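Local coordinates for protein glucose-6-phosphate isomerase (Chlamydia trachomatis D/UW-3/CX, PDB 6OTU) that catalyses the reversible isomerisation of glucose-6-phosphate to fructose-6-phosphate, at residues A[221-224]-A[225-229]; A[198-201]-A[202-205]. All coordinates share one frame; numbering follows the deposited sequence.

Interaction 1: A[221-224]-A[225-229]; sequences NEEL and FRQAY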
loop_
_atom_site.group_PDB
_atom_site.type_symbol
_atom_site.label_atom_id
_atom_site.label_comp_id
_atom_site.label_asym_id
_atom_site.label_seq_id
_atom_site.Cartn_x
_atom_site.Cartn_y
_atom_site.Cartn_z
ATOM N N ASN A 221 5.933 23.520 -3.426
ATOM C CA ASN A 221 6.832 22.808 -4.328
ATOM C C ASN A 221 7.134 23.633 -5.575
ATOM O O ASN A 221 8.297 23.722 -5.995
ATOM C CB ASN A 221 6.245 21.443 -4.679
ATOM C CG ASN A 221 6.528 20.413 -3.608
ATOM O OD1 ASN A 221 7.660 20.292 -3.146
ATOM N ND2 ASN A 221 5.504 19.682 -3.188
ATOM N N GLU A 222 6.104 24.252 -6.172
ATOM C CA GLU A 222 6.335 25.127 -7.321
ATOM C C GLU A 222 7.349 26.215 -6.984
ATOM O O GLU A 222 8.262 26.491 -7.775
ATOM C CB GLU A 222 5.024 25.759 -7.807
ATOM C CG GLU A 222 5.258 26.856 -8.852
ATOM C CD GLU A 222 3.986 27.519 -9.397
ATOM O OE1 GLU A 222 2.873 27.286 -8.873
ATOM O OE2 GLU A 222 4.113 28.278 -10.380
ATOM N N GLU A 223 7.215 26.832 -5.807
ATOM C CA GLU A 223 8.167 27.867 -5.412
ATOM C C GLU A 223 9.574 27.292 -5.279
ATOM O O GLU A 223 10.542 27.918 -5.721
ATOM C CB GLU A 223 7.711 28.540 -4.116
ATOM C CG GLU A 223 8.631 29.651 -3.619
ATOM C CD GLU A 223 8.802 30.790 -4.617
ATOM O OE1 GLU A 223 7.892 30.996 -5.454
ATOM O OE2 GLU A 223 9.851 31.481 -4.557
ATOM N N LEU A 224 9.701 26.077 -4.725
ATOM C CA LEU A 224 11.006 25.418 -4.661
ATOM C C LEU A 224 11.611 25.227 -6.047
ATOM O O LEU A 224 12.824 25.357 -6.229
ATOM C CB LEU A 224 10.888 24.064 -3.961
ATOM C CG LEU A 224 11.248 23.998 -2.480
ATOM C CD1 LEU A 224 11.138 22.568 -2.013
ATOM C CD2 LEU A 224 12.642 24.540 -2.220
ATOM N N PHE A 225 10.788 24.890 -7.035
ATOM C CA PHE A 225 11.333 24.667 -8.370
ATOM C C PHE A 225 11.645 25.984 -9.067
ATOM O O PHE A 225 12.664 26.089 -9.761
ATOM C CB PHE A 225 10.362 23.825 -9.192
ATOM C CG PHE A 225 10.608 22.341 -9.075
ATOM C CD1 PHE A 225 10.330 21.666 -7.891
ATOM C CD2 PHE A 225 11.128 21.620 -10.142
ATOM C CE1 PHE A 225 10.565 20.286 -7.773
ATOM C CE2 PHE A 225 11.371 20.245 -10.027
ATOM C CZ PHE A 225 11.083 19.582 -8.835
ATOM N N ARG A 226 10.787 27.002 -8.871
ATOM C CA ARG A 226 11.051 28.319 -9.443
ATOM C C ARG A 226 12.397 28.847 -8.986
ATOM O O ARG A 226 13.141 29.418 -9.785
ATOM C CB ARG A 226 9.944 29.317 -9.074
ATOM C CG ARG A 226 8.573 28.996 -9.655
ATOM C CD ARG A 226 7.903 30.190 -10.322
ATOM N NE ARG A 226 6.657 29.779 -10.978
ATOM C CZ ARG A 226 6.287 30.148 -12.204
ATOM N NH1 ARG A 226 7.062 30.956 -12.929
ATOM N NH2 ARG A 226 5.132 29.711 -12.704
ATOM N N GLN A 227 12.730 28.653 -7.703
ATOM C CA GLN A 227 14.012 29.112 -7.179
ATOM C C GLN A 227 15.169 28.352 -7.804
ATOM O O GLN A 227 16.223 28.937 -8.078
ATOM C CB GLN A 227 14.047 28.979 -5.658
ATOM C CG GLN A 227 12.858 29.619 -4.975
ATOM C CD GLN A 227 13.227 30.469 -3.788
ATOM O OE1 GLN A 227 12.913 30.131 -2.644
ATOM N NE2 GLN A 227 13.890 31.590 -4.051
ATOM N N ALA A 228 14.991 27.047 -8.041
ATOM C CA ALA A 228 16.065 26.259 -8.633
ATOM C C ALA A 228 16.375 26.733 -10.051
ATOM O O ALA A 228 17.550 26.850 -10.422
ATOM C CB ALA A 228 15.710 24.765 -8.599
ATOM N N TYR A 229 15.339 27.029 -10.853
ATOM C CA TYR A 229 15.564 27.610 -12.178
ATOM C C TYR A 229 16.295 28.941 -12.079
ATOM O O TYR A 229 17.280 29.182 -12.791
ATOM C CB TYR A 229 14.241 27.798 -12.915
ATOM C CG TYR A 229 13.812 26.567 -13.669
ATOM C CD1 TYR A 229 13.063 25.583 -13.042
ATOM C CD2 TYR A 229 14.177 26.375 -14.996
ATOM C CE1 TYR A 229 12.670 24.450 -13.714
ATOM C CE2 TYR A 229 13.785 25.235 -15.685
ATOM C CZ TYR A 229 13.032 24.283 -15.032
ATOM O OH TYR A 229 12.641 23.145 -15.679
#
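Glu222 sends CG away from its backbone N (chi1 170°) and stays extended beyond it, while Arg226, one helical turn on, starts with CG beside its own N and bends at chi2. The two chains therefore run side by side and bring carboxylate and guanidinium together. Both donors on one edge of the guanidinium, NE and NH2, converge on a single oxygen: Arg226 NH2 lies 2.9 Å from Glu222 OE2, and Arg226 NE lies 3.0 Å from the same atom. OE2 sits close to the guanidinium plane, although the carboxylate is turned 38° against it. The salt bridge thus fixes the guanidinium's rotation, and Arg226 NH2 also donates to Arg255 O while the group makes a cation-pi contact with Phe240.

The backbone beneath is regular alpha-helix, part of helix 216-231, which crosses from strand 204-209 to strand 240-245 in a beta-alpha-beta unit. Its i to i+4 bonds include Arg226 N to Glu222 O at 2.8 Å and Gln227 N to Glu223 O at 3.0 Å. Glu223 sets OE2 beside CG and CD of Gln227, 3.6 Å from Gln227 CG, with the carboxylate and amide planes inclined at 50°. Facing the sheet, the Phe225 ring packs on Val153, Ile155 and Val206, and its CD1 passes Asn221 O edge-on at 3.5 Å.

Interaction 2: A[198-201]-A[202-205]; sequences EIDL and EQTL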
loop_
_atom_site.group_PDB
_atom_site.type_symbol
_atom_site.label_atom_id
_atom_site.label_comp_id
_atom_site.label_asym_id
_atom_site.label_seq_id
_atom_site.Cartn_x
_atom_site.Cartn_y
_atom_site.Cartn_z
ATOM N N GLU A 198 18.032 14.617 -9.965
ATOM C CA GLU A 198 18.086 13.731 -11.121
ATOM C C GLU A 198 17.943 14.422 -12.475
ATOM O O GLU A 198 18.321 13.823 -13.486
ATOM C CB GLU A 198 16.992 12.661 -11.007
ATOM C CG GLU A 198 17.102 11.795 -9.749
ATOM C CD GLU A 198 18.392 10.979 -9.705
ATOM O OE1 GLU A 198 18.881 10.589 -10.792
ATOM O OE2 GLU A 198 18.912 10.730 -8.591
ATOM N N ILE A 199 17.415 15.648 -12.541
ATOM C CA ILE A 199 16.917 16.202 -13.799
ATOM C C ILE A 199 17.809 17.329 -14.305
ATOM O O ILE A 199 18.501 18.017 -13.542
ATOM C CB ILE A 199 15.463 16.696 -13.650
ATOM C CG1 ILE A 199 15.409 17.911 -12.713
ATOM C CG2 ILE A 199 14.566 15.573 -13.126
ATOM C CD1 ILE A 199 14.016 18.396 -12.387
ATOM N N ASP A 200 17.771 17.520 -15.621
ATOM C CA ASP A 200 18.361 18.682 -16.281
ATOM C C ASP A 200 17.255 19.726 -16.441
ATOM O O ASP A 200 16.323 19.535 -17.230
ATOM C CB ASP A 200 18.954 18.253 -17.624
ATOM C CG ASP A 200 19.508 19.411 -18.449
ATOM O OD1 ASP A 200 19.561 20.571 -17.977
ATOM O OD2 ASP A 200 19.900 19.135 -19.604
ATOM N N LEU A 201 17.350 20.822 -15.677
ATOM C CA LEU A 201 16.276 21.816 -15.662
ATOM C C LEU A 201 16.041 22.399 -17.048
ATOM O O LEU A 201 14.890 22.605 -17.452
ATOM C CB LEU A 201 16.583 22.933 -14.660
ATOM C CG LEU A 201 16.608 22.589 -13.160
ATOM C CD1 LEU A 201 17.085 23.775 -12.326
ATOM C CD2 LEU A 201 15.253 22.095 -12.660
ATOM N N GLU A 202 17.120 22.657 -17.799
ATOM C CA GLU A 202 16.964 23.208 -19.142
ATOM C C GLU A 202 16.129 22.292 -20.029
ATOM O O GLU A 202 15.469 22.763 -20.961
ATOM C CB GLU A 202 18.330 23.459 -19.773
ATOM C CG GLU A 202 18.350 24.695 -20.650
ATOM C CD GLU A 202 19.734 25.308 -20.768
ATOM O OE1 GLU A 202 19.821 26.539 -20.985
ATOM O OE2 GLU A 202 20.731 24.554 -20.642
ATOM N N GLN A 203 16.118 20.992 -19.732
ATOM C CA GLN A 203 15.374 20.002 -20.496
ATOM C C GLN A 203 14.042 19.639 -19.855
ATOM O O GLN A 203 13.353 18.742 -20.346
ATOM C CB GLN A 203 16.227 18.741 -20.678
ATOM C CG GLN A 203 17.154 18.790 -21.882
ATOM C CD GLN A 203 16.421 19.182 -23.164
ATOM O OE1 GLN A 203 15.540 18.457 -23.630
ATOM N NE2 GLN A 203 16.781 20.333 -23.732
ATOM N N THR A 204 13.654 20.315 -18.781
ATOM C CA THR A 204 12.540 19.883 -17.946
ATOM C C THR A 204 11.348 20.804 -18.141
ATOM O O THR A 204 11.487 22.030 -18.104
ATOM C CB THR A 204 12.936 19.852 -16.461
ATOM O OG1 THR A 204 13.964 18.872 -16.245
ATOM C CG2 THR A 204 11.740 19.501 -15.604
ATOM N N LEU A 205 10.183 20.208 -18.347
ATOM C CA LEU A 205 8.913 20.912 -18.299
ATOM C C LEU A 205 8.244 20.619 -16.951
ATOM O O LEU A 205 8.070 19.454 -16.582
ATOM C CB LEU A 205 8.025 20.469 -19.469
ATOM C CG LEU A 205 6.585 20.986 -19.404
ATOM C CD1 LEU A 205 6.570 22.482 -19.716
ATOM C CD2 LEU A 205 5.651 20.212 -20.335
#
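A short 3-10 turn leads the chain from the loop after helix 189-196 into strand 204-209, and Asp200 and Thr204 meet across it. Two successive i to i+3 bonds define the turn: Gln203 N reaches Asp200 O at 2.9 Å, and Thr204 N reaches Leu201 O, also at 2.9 Å. The Thr204 hydroxyl adds a third link, OG1 donating to Asp200 O over a short 2.6 Å. This carbonyl is thus gripped twice, by the amide of Gln203 and the hydroxyl of Thr204 from opposite faces of its plane. Thr204 holds OG1 beside its own N (chi1 -64°), which turns the hydroxyl back toward the loop. Ile199 CB lies 3.7 Å from Thr204 OG1, its side chain crossing that of Thr204 at about a right angle.

The Asp200 carboxylate bends over the start of the turn, where OD1 accepts a weak bond from Glu202 N at 3.2 Å, in the manner of an Asx turn. Its other oxygen, OD2, rests 3.6 Å from Gln203 CG. The turn completes the connection from helix 189-196 to strand 204-209 in the beta-alpha-beta crossover that starts from strand 180-184, in the five-stranded parallel sheet of an SIS-type alpha/beta domain.

Interactions 1 and 2 belong to neighbouring elements of one parallel sheet domain: 198-205 feeds strand 204-209, while interaction 1 lies on helix 216-231, which follows that strand and packs on it. Interaction 1 is partly buried, its helix also packing against the second subunit through Glu223, Leu224 and Gln227, whereas interaction 2 is a surface turn whose one buried participant is Thr204. Regular helix bonds and a salt bridge dominate the first; 3-10 bonds and a hydroxyl dominate the second. They touch directly where Tyr229 OH approaches Leu201 O at 2.9 Å, probably as a hydrogen bond, and where Phe225 CE2 packs on Ile199 CD1.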